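Local coordinates for CRISPR-associated protein, Cse1 family (Acidimicrobium ferrooxidans, PDB 4H3T) that probably serves as the large Cse1 subunit of a type I-E CRISPR Cascade complex, which takes part in recognising invading DNA, at residues A412-R423 against A495-L506. The protein carries 1 engineered substitution. Residues are numbered along the deposited sequence; the frame is centred on the assembly and turned at random.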
loop_
_atom_site.group_PDB
_atom_site.type_symbol
_atom_site.label_atom_id
_atom_site.label_comp_id
_atom_site.label_asym_id
_atom_site.label_seq_id
_atom_site.Cartn_x
_atom_site.Cartn_y
_atom_site.Cartn_z
ATOM N N ALA A 412 21.635 -7.015 -15.568
ATOM C CA ALA A 412 22.556 -5.920 -15.930
ATOM C C ALA A 412 23.163 -5.300 -14.669
ATOM O O ALA A 412 24.350 -4.915 -14.650
ATOM C CB ALA A 412 21.841 -4.860 -16.767
ATOM N N ALA A 413 22.358 -5.155 -13.617
ATOM C CA ALA A 413 22.865 -4.576 -12.347
ATOM C C ALA A 413 23.954 -5.481 -11.739
ATOM O O ALA A 413 24.943 -5.003 -11.243
ATOM C CB ALA A 413 21.723 -4.404 -11.351
ATOM N N GLN A 414 23.758 -6.783 -11.805
ATOM C CA GLN A 414 24.698 -7.772 -11.301
ATOM C C GLN A 414 25.960 -7.743 -12.159
ATOM O O GLN A 414 27.060 -7.694 -11.615
ATOM C CB GLN A 414 24.060 -9.130 -11.316
ATOM C CG GLN A 414 24.910 -10.225 -10.614
ATOM C CD GLN A 414 24.318 -11.617 -10.697
ATOM O OE1 GLN A 414 23.140 -11.814 -11.038
ATOM N NE2 GLN A 414 25.147 -12.625 -10.438
ATOM N N ALA A 415 25.823 -7.705 -13.496
ATOM C CA ALA A 415 26.986 -7.606 -14.389
ATOM C C ALA A 415 27.863 -6.379 -14.085
ATOM O O ALA A 415 29.094 -6.436 -14.159
ATOM C CB ALA A 415 26.543 -7.564 -15.829
ATOM N N LEU A 416 27.237 -5.270 -13.786
ATOM C CA LEU A 416 27.960 -4.052 -13.406
ATOM C C LEU A 416 28.797 -4.204 -12.146
ATOM O O LEU A 416 29.701 -3.407 -11.942
ATOM C CB LEU A 416 27.003 -2.895 -13.232
ATOM C CG LEU A 416 26.588 -2.188 -14.551
ATOM C CD1 LEU A 416 25.467 -1.229 -14.297
ATOM C CD2 LEU A 416 27.801 -1.420 -15.160
ATOM N N GLY A 417 28.518 -5.201 -11.315
ATOM C CA GLY A 417 29.295 -5.437 -10.117
ATOM C C GLY A 417 30.778 -5.665 -10.427
ATOM O O GLY A 417 31.616 -5.300 -9.634
ATOM N N TYR A 418 31.115 -6.311 -11.561
ATOM C CA TYR A 418 32.515 -6.576 -11.948
ATOM C C TYR A 418 33.258 -5.267 -12.205
ATOM O O TYR A 418 34.412 -5.182 -11.942
ATOM C CB TYR A 418 32.517 -7.430 -13.195
ATOM C CG TYR A 418 31.930 -8.775 -12.937
ATOM C CD1 TYR A 418 32.550 -9.666 -12.072
ATOM C CD2 TYR A 418 30.742 -9.173 -13.559
ATOM C CE1 TYR A 418 32.010 -10.914 -11.816
ATOM C CE2 TYR A 418 30.185 -10.422 -13.310
ATOM C CZ TYR A 418 30.839 -11.305 -12.454
ATOM O OH TYR A 418 30.351 -12.565 -12.177
ATOM N N VAL A 419 32.568 -4.220 -12.649
ATOM C CA VAL A 419 33.165 -2.907 -12.863
ATOM C C VAL A 419 33.242 -2.181 -11.511
ATOM O O VAL A 419 34.242 -1.513 -11.228
ATOM C CB VAL A 419 32.342 -2.111 -13.940
ATOM C CG1 VAL A 419 32.702 -0.627 -13.940
ATOM C CG2 VAL A 419 32.559 -2.730 -15.303
ATOM N N ALA A 420 32.181 -2.268 -10.686
ATOM C CA ALA A 420 32.142 -1.580 -9.375
ATOM C C ALA A 420 33.305 -2.027 -8.477
ATOM O O ALA A 420 33.886 -1.236 -7.744
ATOM C CB ALA A 420 30.834 -1.877 -8.676
ATOM N N GLU A 421 33.636 -3.284 -8.549
ATOM C CA GLU A 421 34.694 -3.819 -7.699
ATOM C C GLU A 421 36.118 -3.609 -8.252
ATOM O O GLU A 421 37.090 -3.995 -7.574
ATOM C CB GLU A 421 34.445 -5.309 -7.466
ATOM C CG GLU A 421 34.760 -6.198 -8.636
ATOM C CD GLU A 421 34.349 -7.628 -8.389
ATOM O OE1 GLU A 421 33.694 -7.890 -7.359
ATOM O OE2 GLU A 421 34.704 -8.492 -9.220
ATOM N N ALA A 422 36.255 -3.109 -9.511
ATOM C CA ALA A 422 37.558 -2.968 -10.146
ATOM C C ALA A 422 38.534 -2.158 -9.299
ATOM O O ALA A 422 39.709 -2.504 -9.235
ATOM C CB ALA A 422 37.420 -2.307 -11.525
ATOM N N ARG A 423 38.075 -1.116 -8.645
ATOM C CA ARG A 423 38.986 -0.316 -7.805
ATOM C C ARG A 423 39.579 -1.121 -6.591
ATOM O O ARG A 423 40.557 -0.689 -6.022
ATOM C CB ARG A 423 38.300 0.976 -7.345
ATOM C CG ARG A 423 37.385 0.961 -6.171
ATOM C CD ARG A 423 36.456 2.224 -6.206
ATOM N NE ARG A 423 35.285 1.851 -6.996
ATOM C CZ ARG A 423 34.011 2.112 -6.733
ATOM N NH1 ARG A 423 33.063 1.600 -7.496
ATOM N NH2 ARG A 423 33.673 2.899 -5.705
ATOM N N ALA A 495 23.610 0.560 -19.058
ATOM C CA ALA A 495 24.654 -0.189 -18.334
ATOM C C ALA A 495 26.051 0.137 -18.851
ATOM O O ALA A 495 26.955 0.341 -18.042
ATOM C CB ALA A 495 24.389 -1.703 -18.409
ATOM N N ARG A 496 26.214 0.317 -20.174
ATOM C CA ARG A 496 27.535 0.685 -20.735
ATOM C C ARG A 496 27.927 2.123 -20.395
ATOM O O ARG A 496 29.097 2.396 -20.215
ATOM C CB ARG A 496 27.534 0.475 -22.253
ATOM C CG ARG A 496 27.554 -1.026 -22.575
ATOM C CD ARG A 496 27.319 -1.317 -24.079
ATOM N NE ARG A 496 28.253 -2.344 -24.564
ATOM C CZ ARG A 496 29.418 -2.124 -25.193
ATOM N NH1 ARG A 496 29.834 -0.881 -25.438
ATOM N NH2 ARG A 496 30.172 -3.148 -25.589
ATOM N N ASP A 497 26.979 3.042 -20.307
ATOM C CA ASP A 497 27.285 4.409 -19.878
ATOM C C ASP A 497 27.824 4.425 -18.435
ATOM O O ASP A 497 28.813 5.110 -18.125
ATOM C CB ASP A 497 26.026 5.278 -19.960
ATOM C CG ASP A 497 26.285 6.731 -19.679
ATOM O OD1 ASP A 497 27.064 7.346 -20.431
ATOM O OD2 ASP A 497 25.735 7.249 -18.688
ATOM N N LEU A 498 27.151 3.681 -17.531
ATOM C CA LEU A 498 27.636 3.601 -16.163
ATOM C C LEU A 498 28.974 2.910 -16.098
ATOM O O LEU A 498 29.853 3.358 -15.369
ATOM C CB LEU A 498 26.609 2.840 -15.259
ATOM C CG LEU A 498 25.411 3.658 -14.841
ATOM C CD1 LEU A 498 24.369 2.756 -14.172
ATOM C CD2 LEU A 498 25.826 4.779 -13.870
ATOM N N ALA A 499 29.153 1.835 -16.872
ATOM C CA ALA A 499 30.435 1.114 -16.865
ATOM C C ALA A 499 31.583 2.017 -17.367
ATOM O O ALA A 499 32.628 2.098 -16.734
ATOM C CB ALA A 499 30.342 -0.143 -17.744
ATOM N N SER A 500 31.343 2.790 -18.448
ATOM C CA SER A 500 32.357 3.721 -18.974
ATOM C C SER A 500 32.740 4.791 -17.948
ATOM O O SER A 500 33.933 5.064 -17.772
ATOM C CB SER A 500 31.892 4.386 -20.263
ATOM O OG SER A 500 31.948 3.374 -21.252
ATOM N N ARG A 501 31.760 5.369 -17.244
ATOM C CA ARG A 501 32.096 6.360 -16.216
ATOM C C ARG A 501 32.985 5.753 -15.097
ATOM O O ARG A 501 33.999 6.332 -14.710
ATOM C CB ARG A 501 30.820 6.926 -15.606
ATOM C CG ARG A 501 31.085 8.015 -14.598
ATOM C CD ARG A 501 29.831 8.234 -13.787
ATOM N NE ARG A 501 29.653 7.136 -12.831
ATOM C CZ ARG A 501 28.581 6.946 -12.070
ATOM N NH1 ARG A 501 27.550 7.778 -12.141
ATOM N NH2 ARG A 501 28.535 5.926 -11.229
ATOM N N GLU A 502 32.619 4.594 -14.612
ATOM C CA GLU A 502 33.387 3.931 -13.529
ATOM C C GLU A 502 34.789 3.526 -13.953
ATOM O O GLU A 502 35.736 3.719 -13.191
ATOM C CB GLU A 502 32.600 2.686 -13.043
ATOM C CG GLU A 502 31.337 3.061 -12.294
ATOM C CD GLU A 502 31.606 3.696 -10.940
ATOM O OE1 GLU A 502 32.649 3.396 -10.314
ATOM O OE2 GLU A 502 30.799 4.561 -10.546
ATOM N N LEU A 503 34.934 2.985 -15.181
ATOM C CA LEU A 503 36.242 2.610 -15.697
ATOM C C LEU A 503 37.136 3.836 -15.846
ATOM O O LEU A 503 38.303 3.780 -15.502
ATOM C CB LEU A 503 36.129 1.881 -17.033
ATOM C CG LEU A 503 35.400 0.536 -16.972
ATOM C CD1 LEU A 503 34.966 0.081 -18.406
ATOM C CD2 LEU A 503 36.261 -0.524 -16.245
ATOM N N ALA A 504 36.593 4.954 -16.289
ATOM C CA ALA A 504 37.404 6.172 -16.469
ATOM C C ALA A 504 37.916 6.747 -15.118
ATOM O O ALA A 504 38.833 7.539 -15.112
ATOM C CB ALA A 504 36.573 7.240 -17.228
ATOM N N GLN A 505 37.317 6.382 -13.996
ATOM C CA GLN A 505 37.747 6.860 -12.677
ATOM C C GLN A 505 38.847 6.000 -12.045
ATOM O O GLN A 505 39.358 6.380 -10.999
ATOM C CB GLN A 505 36.563 6.868 -11.724
ATOM C CG GLN A 505 35.480 7.902 -12.100
ATOM C CD GLN A 505 35.450 9.082 -11.145
ATOM O OE1 GLN A 505 36.486 9.700 -10.832
ATOM N NE2 GLN A 505 34.257 9.424 -10.652
ATOM N N LEU A 506 39.209 4.859 -12.650
ATOM C CA LEU A 506 40.232 3.977 -12.061
ATOM C C LEU A 506 41.580 4.621 -12.041
ATOM O O LEU A 506 41.958 5.249 -13.012
ATOM C CB LEU A 506 40.330 2.660 -12.829
ATOM C CG LEU A 506 39.107 1.735 -12.677
ATOM C CD1 LEU A 506 39.211 0.609 -13.652
ATOM C CD2 LEU A 506 39.012 1.180 -11.275
#
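Val419 and Leu416 face Ala499 and Ala495 across two roughly parallel helices of the C-terminal four-helix bundle expected of Cse1 proteins, which 397-415 and its continuation 417-420 form with 445-473, 481-504 and 511-532. Packing is tightest around Val419. With CG1 anti to the backbone N (chi1 165°), this methyl lies 3.4 Å from Glu502 CB, and also meets Ala499 O and the branch point of Leu503; CG2 rests more loosely against Ala499 CB. One turn earlier, Leu416 divides its two methyls between neighbours: CD2 sits 3.5 Å from Ala495 O and 3.8 Å from Ala499 CB, while CD1 meets Leu498 CD1 as the two leucine side chains cross at about a right angle. Small alanines let the helices come close, and at the start of the contact Ala412 CB and Ala495 CB face each other at 4.4 Å. Helix 511-532 packs on Ala499 through Phe521, and helix 445-473 meets Leu498 through Ile459, so the leucine and alanine layer belongs to the bundle core. Beyond Val419 the character changes. Leu506, where the chain has left its helix, lays CD2 3.8 Å from Ala422 CB and against the backbone of Arg423, at a partly exposed margin. The polar side is looser: the exposed Arg423, its chain bent at chi3 (88°), slants past Glu502 in a long salt bridge, NH1 to Glu502 OE1 at 3.4 Å, with guanidinium and carboxylate planes 29° apart and OE1 well out of the guanidinium plane. The charges attract, but no N-H points at that oxygen. Glu502 is gripped more firmly within its own helix by Arg501, which also pairs with Glu458: Glu502 OE2, lying in the Arg501 guanidinium plane, accepts from Arg501 NH2 with its anti lone pair at 2.7 Å.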